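2-c-methyl-d-erythritol 4-phosphate cytidylyltransferase (Streptococcus pneumoniae, PDB 2VSH) transfers the cytidylyl group of CTP to D-ribitol 5-phosphate, making the CDP-activated ribitol used for teichoic acid precursors. Local coordinates at residues A[47-59]-A[73-85]. Numbering follows the deposited sequence.
Sequences IEKIVVGVHGDWV and YKERIIITKGGAD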
ATOM      1  N   ILE A  47      17.567  23.012  12.292  1.00 23.20           N
ATOM      2  CA  ILE A  47      16.609  22.561  13.307  0.50 21.83           C
ATOM      3  C   ILE A  47      17.000  23.096  14.685  1.00 22.71           C
ATOM      4  O   ILE A  47      18.118  22.851  15.147  1.00 23.07           O
ATOM      5  CB  ILE A  47      16.535  20.997  13.366  0.50 21.20           C
ATOM      6  CG1 ILE A  47      16.056  20.403  12.028  0.50 20.12           C
ATOM      7  CG2 ILE A  47      15.653  20.500  14.540  0.50 20.62           C
ATOM      8  CD1 ILE A  47      14.617  20.713  11.653  0.50 18.72           C
ATOM      9  N   GLU A  48      16.082  23.799  15.343  1.00 22.10           N
ATOM     10  CA  GLU A  48      16.313  24.332  16.685  1.00 23.09           C
ATOM     11  C   GLU A  48      16.253  23.233  17.763  1.00 23.05           C
ATOM     12  O   GLU A  48      17.220  23.025  18.489  1.00 24.55           O
ATOM     13  CB  GLU A  48      15.301  25.451  16.977  1.00 23.04           C
ATOM     14  CG  GLU A  48      15.415  26.090  18.353  1.00 23.93           C
ATOM     15  CD  GLU A  48      16.681  26.914  18.594  1.00 24.52           C
ATOM     16  OE1 GLU A  48      16.787  27.471  19.715  1.00 26.51           O
ATOM     17  OE2 GLU A  48      17.558  27.030  17.705  1.00 24.53           O
ATOM     18  N   LYS A  49      15.119  22.547  17.875  1.00 22.73           N
ATOM     19  CA  LYS A  49      14.976  21.440  18.833  1.00 22.74           C
ATOM     20  C   LYS A  49      14.311  20.288  18.137  1.00 21.61           C
ATOM     21  O   LYS A  49      13.584  20.488  17.175  1.00 20.70           O
ATOM     22  CB  LYS A  49      14.105  21.835  20.034  1.00 22.89           C
ATOM     23  CG  LYS A  49      14.701  22.859  20.973  1.00 26.07           C
ATOM     24  CD  LYS A  49      15.958  22.352  21.644  1.00 29.22           C
ATOM     25  CE  LYS A  49      16.380  23.259  22.781  1.00 32.14           C
ATOM     26  NZ  LYS A  49      17.852  23.216  22.960  1.00 34.99           N
ATOM     27  N   ILE A  50      14.524  19.087  18.669  1.00 22.06           N
ATOM     28  CA  ILE A  50      13.838  17.889  18.218  1.00 21.89           C
ATOM     29  C   ILE A  50      12.891  17.460  19.328  1.00 21.80           C
ATOM     30  O   ILE A  50      13.327  17.073  20.411  1.00 22.23           O
ATOM     31  CB  ILE A  50      14.841  16.751  17.893  1.00 22.28           C
ATOM     32  CG1 ILE A  50      15.733  17.195  16.733  1.00 23.18           C
ATOM     33  CG2 ILE A  50      14.086  15.491  17.516  1.00 20.20           C
ATOM     34  CD1 ILE A  50      17.080  16.498  16.698  1.00 24.39           C
ATOM     35  N   VAL A  51      11.598  17.601  19.068  1.00 21.27           N
ATOM     36  CA  VAL A  51      10.588  17.413  20.100  1.00 21.48           C
ATOM     37  C   VAL A  51       9.901  16.087  19.807  1.00 21.23           C
ATOM     38  O   VAL A  51       9.344  15.897  18.725  1.00 21.13           O
ATOM     39  CB  VAL A  51       9.554  18.573  20.141  1.00 21.84           C
ATOM     40  CG1 VAL A  51       8.632  18.420  21.342  1.00 21.72           C
ATOM     41  CG2 VAL A  51      10.265  19.938  20.169  1.00 22.75           C
ATOM     42  N   VAL A  52       9.988  15.169  20.763  1.00 21.10           N
ATOM     43  CA  VAL A  52       9.484  13.807  20.587  1.00 20.80           C
ATOM     44  C   VAL A  52       8.257  13.560  21.472  1.00 21.18           C
ATOM     45  O   VAL A  52       8.335  13.641  22.700  1.00 21.19           O
ATOM     46  CB  VAL A  52      10.567  12.748  20.928  1.00 20.59           C
ATOM     47  CG1 VAL A  52      10.175  11.377  20.358  1.00 20.74           C
ATOM     48  CG2 VAL A  52      11.943  13.171  20.396  1.00 20.39           C
ATOM     49  N   GLY A  53       7.138  13.226  20.835  1.00 20.97           N
ATOM     50  CA  GLY A  53       5.899  12.925  21.545  1.00 21.81           C
ATOM     51  C   GLY A  53       5.806  11.439  21.815  1.00 21.95           C
ATOM     52  O   GLY A  53       5.712  10.647  20.896  1.00 22.19           O
ATOM     53  N   VAL A  54       5.827  11.067  23.084  1.00 22.93           N
ATOM     54  CA  VAL A  54       5.788   9.661  23.490  1.00 23.59           C
ATOM     55  C   VAL A  54       4.597   9.445  24.425  1.00 25.09           C
ATOM     56  O   VAL A  54       4.177  10.361  25.131  1.00 25.13           O
ATOM     57  CB  VAL A  54       7.135   9.259  24.180  1.00 23.58           C
ATOM     58  CG1 VAL A  54       7.054   7.918  24.812  1.00 25.29           C
ATOM     59  CG2 VAL A  54       8.278   9.251  23.165  1.00 23.73           C
ATOM     60  N   HIS A  55       4.052   8.230  24.426  1.00 26.20           N
ATOM     61  CA  HIS A  55       3.027   7.855  25.383  1.00 28.04           C
ATOM     62  C   HIS A  55       3.553   8.177  26.779  1.00 28.73           C
ATOM     63  O   HIS A  55       4.715   7.891  27.094  1.00 28.54           O
ATOM     64  CB  HIS A  55       2.698   6.371  25.225  1.00 29.21           C
ATOM     65  CG  HIS A  55       1.646   5.868  26.162  1.00 30.96           C
ATOM     66  ND1 HIS A  55       1.832   5.800  27.526  1.00 33.30           N
ATOM     67  CD2 HIS A  55       0.410   5.368  25.926  1.00 33.57           C
ATOM     68  CE1 HIS A  55       0.752   5.290  28.093  1.00 35.23           C
ATOM     69  NE2 HIS A  55      -0.126   5.018  27.145  1.00 35.93           N
ATOM     70  N   GLY A  56       2.705   8.784  27.607  1.00 30.03           N
ATOM     71  CA  GLY A  56       3.089   9.207  28.957  1.00 30.82           C
ATOM     72  C   GLY A  56       3.815   8.167  29.796  1.00 32.01           C
ATOM     73  O   GLY A  56       4.703   8.509  30.578  1.00 32.12           O
ATOM     74  N   ASP A  57       3.448   6.895  29.641  1.00 32.75           N
ATOM     75  CA  ASP A  57       4.087   5.819  30.396  1.00 34.32           C
ATOM     76  C   ASP A  57       5.516   5.513  29.941  1.00 33.07           C
ATOM     77  O   ASP A  57       6.270   4.879  30.685  1.00 34.20           O
ATOM     78  CB  ASP A  57       3.249   4.535  30.352  1.00 35.53           C
ATOM     79  CG  ASP A  57       2.007   4.611  31.226  1.00 38.51           C
ATOM     80  OD1 ASP A  57       1.011   3.972  30.846  1.00 42.24           O
ATOM     81  OD2 ASP A  57       2.013   5.296  32.279  1.00 39.75           O
ATOM     82  N   TRP A  58       5.871   5.967  28.737  1.00 31.18           N
ATOM     83  CA  TRP A  58       7.168   5.675  28.115  1.00 29.87           C
ATOM     84  C   TRP A  58       8.088   6.899  28.021  1.00 28.71           C
ATOM     85  O   TRP A  58       9.165   6.828  27.429  1.00 27.81           O
ATOM     86  CB  TRP A  58       6.982   5.055  26.719  1.00 29.08           C
ATOM     87  CG  TRP A  58       6.323   3.706  26.740  1.00 29.90           C
ATOM     88  CD1 TRP A  58       4.985   3.455  26.831  1.00 31.21           C
ATOM     89  CD2 TRP A  58       6.974   2.423  26.684  1.00 30.58           C
ATOM     90  NE1 TRP A  58       4.756   2.091  26.832  1.00 32.47           N
ATOM     91  CE2 TRP A  58       5.958   1.436  26.732  1.00 32.16           C
ATOM     92  CE3 TRP A  58       8.310   2.013  26.581  1.00 30.10           C
ATOM     93  CZ2 TRP A  58       6.237   0.056  26.685  1.00 33.12           C
ATOM     94  CZ3 TRP A  58       8.591   0.643  26.527  1.00 32.26           C
ATOM     95  CH2 TRP A  58       7.555  -0.320  26.593  1.00 32.85           C
ATOM     96  N   VAL A  59       7.668   8.021  28.604  1.00 29.00           N
ATOM     97  CA  VAL A  59       8.492   9.226  28.587  1.00 27.78           C
ATOM     98  C   VAL A  59       9.878   9.003  29.223  1.00 28.09           C
ATOM     99  O   VAL A  59      10.893   9.292  28.591  1.00 27.64           O
ATOM    100  CB  VAL A  59       7.738  10.457  29.178  1.00 28.54           C
ATOM    101  CG1 VAL A  59       8.692  11.612  29.449  1.00 28.35           C
ATOM    102  CG2 VAL A  59       6.641  10.904  28.219  1.00 26.54           C
ATOM    103  N   TYR A  73      23.575  14.879  22.256  1.00 36.18           N
ATOM    104  CA  TYR A  73      22.457  15.681  21.743  1.00 34.78           C
ATOM    105  C   TYR A  73      21.309  15.859  22.748  1.00 33.95           C
ATOM    106  O   TYR A  73      20.231  16.328  22.390  1.00 31.93           O
ATOM    107  CB  TYR A  73      21.947  15.103  20.418  1.00 34.25           C
ATOM    108  CG  TYR A  73      23.036  14.892  19.387  1.00 36.24           C
ATOM    109  CD1 TYR A  73      23.427  15.925  18.528  1.00 38.28           C
ATOM    110  CD2 TYR A  73      23.676  13.662  19.272  1.00 37.35           C
ATOM    111  CE1 TYR A  73      24.442  15.732  17.583  1.00 39.77           C
ATOM    112  CE2 TYR A  73      24.676  13.453  18.334  1.00 39.73           C
ATOM    113  CZ  TYR A  73      25.055  14.491  17.492  1.00 39.81           C
ATOM    114  OH  TYR A  73      26.044  14.269  16.564  1.00 41.89           O
ATOM    115  N   LYS A  74      21.561  15.501  24.003  1.00 35.04           N
ATOM    116  CA  LYS A  74      20.588  15.629  25.091  1.00 35.47           C
ATOM    117  C   LYS A  74      19.828  16.953  25.108  1.00 34.75           C
ATOM    118  O   LYS A  74      18.600  16.974  25.191  1.00 33.50           O
ATOM    119  CB  LYS A  74      21.293  15.439  26.436  1.00 37.86           C
ATOM    120  CG  LYS A  74      20.972  14.139  27.117  1.00 40.36           C
ATOM    121  CD  LYS A  74      19.635  14.244  27.841  1.00 43.08           C
ATOM    122  CE  LYS A  74      19.813  14.811  29.240  1.00 46.05           C
ATOM    123  NZ  LYS A  74      18.477  15.042  29.832  1.00 47.57           N
ATOM    124  N   GLU A  75      20.562  18.056  25.024  1.00 35.69           N
ATOM    125  CA  GLU A  75      19.967  19.382  25.141  1.00 35.75           C
ATOM    126  C   GLU A  75      19.207  19.819  23.888  1.00 33.60           C
ATOM    127  O   GLU A  75      18.425  20.764  23.944  1.00 33.58           O
ATOM    128  CB  GLU A  75      21.028  20.422  25.516  1.00 38.41           C
ATOM    129  CG  GLU A  75      21.266  20.571  27.012  1.00 42.30           C
ATOM    130  CD  GLU A  75      22.422  19.731  27.525  1.00 47.87           C
ATOM    131  OE1 GLU A  75      23.324  20.298  28.197  1.00 52.24           O
ATOM    132  OE2 GLU A  75      22.433  18.506  27.270  1.00 49.30           O
ATOM    133  N   ARG A  76      19.449  19.137  22.771  1.00 31.49           N
ATOM    134  CA  ARG A  76      18.742  19.387  21.515  1.00 29.55           C
ATOM    135  C   ARG A  76      17.397  18.659  21.451  1.00 27.50           C
ATOM    136  O   ARG A  76      16.581  18.933  20.568  1.00 26.10           O
ATOM    137  CB  ARG A  76      19.592  18.914  20.326  1.00 29.67           C
ATOM    138  CG  ARG A  76      21.059  19.390  20.318  1.00 33.90           C
ATOM    139  CD  ARG A  76      21.274  20.770  19.640  1.00 36.35           C
ATOM    140  NE  ARG A  76      20.250  21.124  18.658  1.00 36.23           N
ATOM    141  CZ  ARG A  76      20.118  20.598  17.439  1.00 37.67           C
ATOM    142  NH1 ARG A  76      20.939  19.649  16.980  1.00 38.90           N
ATOM    143  NH2 ARG A  76      19.141  21.028  16.665  1.00 38.97           N
ATOM    144  N   ILE A  77      17.188  17.710  22.364  1.00 26.95           N
ATOM    145  CA  ILE A  77      16.027  16.830  22.312  1.00 25.51           C
ATOM    146  C   ILE A  77      15.107  17.094  23.498  1.00 25.59           C
ATOM    147  O   ILE A  77      15.572  17.189  24.628  1.00 27.20           O
ATOM    148  CB  ILE A  77      16.445  15.346  22.265  1.00 25.18           C
ATOM    149  CG1 ILE A  77      17.285  15.093  21.000  1.00 24.83           C
ATOM    150  CG2 ILE A  77      15.205  14.435  22.308  1.00 23.72           C
ATOM    151  CD1 ILE A  77      18.202  13.895  21.051  1.00 24.74           C
ATOM    152  N   ILE A  78      13.812  17.249  23.217  1.00 24.12           N
ATOM    153  CA  ILE A  78      12.782  17.387  24.249  1.00 24.50           C
ATOM    154  C   ILE A  78      11.830  16.207  24.104  1.00 23.80           C
ATOM    155  O   ILE A  78      11.208  16.036  23.059  1.00 22.36           O
ATOM    156  CB  ILE A  78      12.010  18.753  24.149  1.00 24.70           C
ATOM    157  CG1 ILE A  78      12.946  19.928  24.461  1.00 26.34           C
ATOM    158  CG2 ILE A  78      10.810  18.778  25.088  1.00 24.78           C
ATOM    159  CD1 ILE A  78      12.409  21.320  24.021  1.00 25.65           C
ATOM    160  N   ILE A  79      11.770  15.370  25.141  1.00 23.96           N
ATOM    161  CA  ILE A  79      10.739  14.333  25.247  1.00 24.01           C
ATOM    162  C   ILE A  79       9.500  14.909  25.933  1.00 24.27           C
ATOM    163  O   ILE A  79       9.598  15.507  27.008  1.00 24.57           O
ATOM    164  CB  ILE A  79      11.235  13.079  26.031  1.00 24.66           C
ATOM    165  CG1 ILE A  79      12.588  12.584  25.490  1.00 24.49           C
ATOM    166  CG2 ILE A  79      10.181  11.949  25.977  1.00 25.24           C
ATOM    167  CD1 ILE A  79      12.574  12.082  24.018  1.00 21.87           C
ATOM    168  N   THR A  80       8.336  14.730  25.313  1.00 23.60           N
ATOM    169  CA  THR A  80       7.080  15.204  25.911  1.00 24.62           C
ATOM    170  C   THR A  80       5.967  14.169  25.764  1.00 25.05           C
ATOM    171  O   THR A  80       6.058  13.264  24.929  1.00 24.79           O
ATOM    172  CB  THR A  80       6.659  16.611  25.374  1.00 24.86           C
ATOM    173  OG1 THR A  80       5.670  17.191  26.239  1.00 25.37           O
ATOM    174  CG2 THR A  80       6.128  16.541  23.931  1.00 23.65           C
ATOM    175  N   LYS A  81       4.947  14.279  26.610  1.00 25.84           N
ATOM    176  CA  LYS A  81       3.806  13.383  26.558  1.00 27.19           C
ATOM    177  C   LYS A  81       2.984  13.605  25.293  1.00 26.59           C
ATOM    178  O   LYS A  81       2.502  14.709  25.047  1.00 26.29           O
ATOM    179  CB  LYS A  81       2.932  13.555  27.801  1.00 28.64           C
ATOM    180  CG  LYS A  81       1.835  12.523  27.931  1.00 30.68           C
ATOM    181  CD  LYS A  81       1.070  12.694  29.229  1.00 33.36           C
ATOM    182  CE  LYS A  81      -0.180  11.821  29.226  1.00 37.57           C
ATOM    183  NZ  LYS A  81      -0.929  11.880  30.513  1.00 40.57           N
ATOM    184  N   GLY A  82       2.856  12.552  24.487  1.00 26.35           N
ATOM    185  CA  GLY A  82       1.988  12.571  23.317  1.00 26.73           C
ATOM    186  C   GLY A  82       0.520  12.397  23.701  1.00 28.62           C
ATOM    187  O   GLY A  82       0.156  12.429  24.881  1.00 29.81           O
ATOM    188  N   GLY A  83      -0.327  12.217  22.697  1.00 28.86           N
ATOM    189  CA  GLY A  83      -1.760  12.114  22.921  1.00 31.18           C
ATOM    190  C   GLY A  83      -2.323  10.820  22.384  1.00 32.18           C
ATOM    191  O   GLY A  83      -1.577   9.961  21.906  1.00 31.13           O
ATOM    192  N   ALA A  84      -3.649  10.706  22.446  1.00 34.71           N
ATOM    193  CA  ALA A  84      -4.365   9.488  22.067  1.00 36.40           C
ATOM    194  C   ALA A  84      -4.371   9.212  20.556  1.00 36.09           C
ATOM    195  O   ALA A  84      -4.616   8.091  20.125  1.00 37.54           O
ATOM    196  CB  ALA A  84      -5.778   9.526  22.615  1.00 38.49           C
ATOM    197  N   ASP A  85      -4.111  10.234  19.752  1.00 34.84           N
ATOM    198  CA  ASP A  85      -4.034  10.060  18.306  1.00 33.74           C
ATOM    199  C   ASP A  85      -2.942  10.976  17.776  1.00 31.90           C
ATOM    200  O   ASP A  85      -2.442  11.822  18.526  1.00 31.62           O
ATOM    201  CB  ASP A  85      -5.406  10.315  17.641  1.00 35.53           C
ATOM    202  CG  ASP A  85      -5.990  11.691  17.960  1.00 35.49           C
ATOM    203  OD1 ASP A  85      -5.261  12.693  17.976  1.00 31.26           O
ATOM    204  OD2 ASP A  85      -7.212  11.773  18.171  1.00 40.87           O
TER
HETATM  205  O   HOH W   1      -0.068   9.405  26.517  1.00 24.07           O
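Ile50 N donates to Arg76 O, the first of six backbone hydrogen bonds joining strand 50-54 in parallel to 77-81 and the residues flanking it. Ile78 and Thr80 on one side and Ile50, Val52 and Val54 on the other alternate as partners, with N-H...O angles of 168° or more. Gly82 N closes the series on Val54 O at 2.6 Å, its N-H approaching from above the carbonyl plane rather than along a lone pair; glycine suits this close pass over Gly53.

Mostly beta-branched residues, suited to an extended strand, line both faces. On the face of Ile50, Val52, Ile77 and Ile79, covered by helices 33-42 and 59-69, Ile79 and Val52 lie side by side, CD1 against CB at 3.7 Å. Ile79 CG2, anti to its own nitrogen, slides past Val59 CG1 at 3.8 Å, where the first residue of helix 59-69 packs on the strand. On the other face, beneath helix 86-100, Thr80 offers its methyl CG2 to Val51 CG1 at 4.1 Å.

Polar chains finish the ends. Lys49, bent at its second torsion (chi2 -63°), folds back along Arg76 O, and its NZ donates to Glu75 O at 2.7 Å. Arg76, bent at chi2 and chi3, brings its guanidinium edge to Glu48 O, where NH2 makes a weak bond of 3.3 Å. At the far end the extended Lys81 lays CG 3.7 Å from Gly56 CA, where the lack of a side chain leaves room.

These are neighbouring parallel strands of a beta-alpha-beta crossover through helix 59-69 in a Rossmann-like GT-A sheet. A continuous backbone ladder with largely apolar faces joins outermost strand 77-81 to 50-54 and leads through Gly82 to Gly83, Ala84 and Asp85, probably of the CTP site, while both basic chains spend N-H groups on backbone carbonyls at the strand starts.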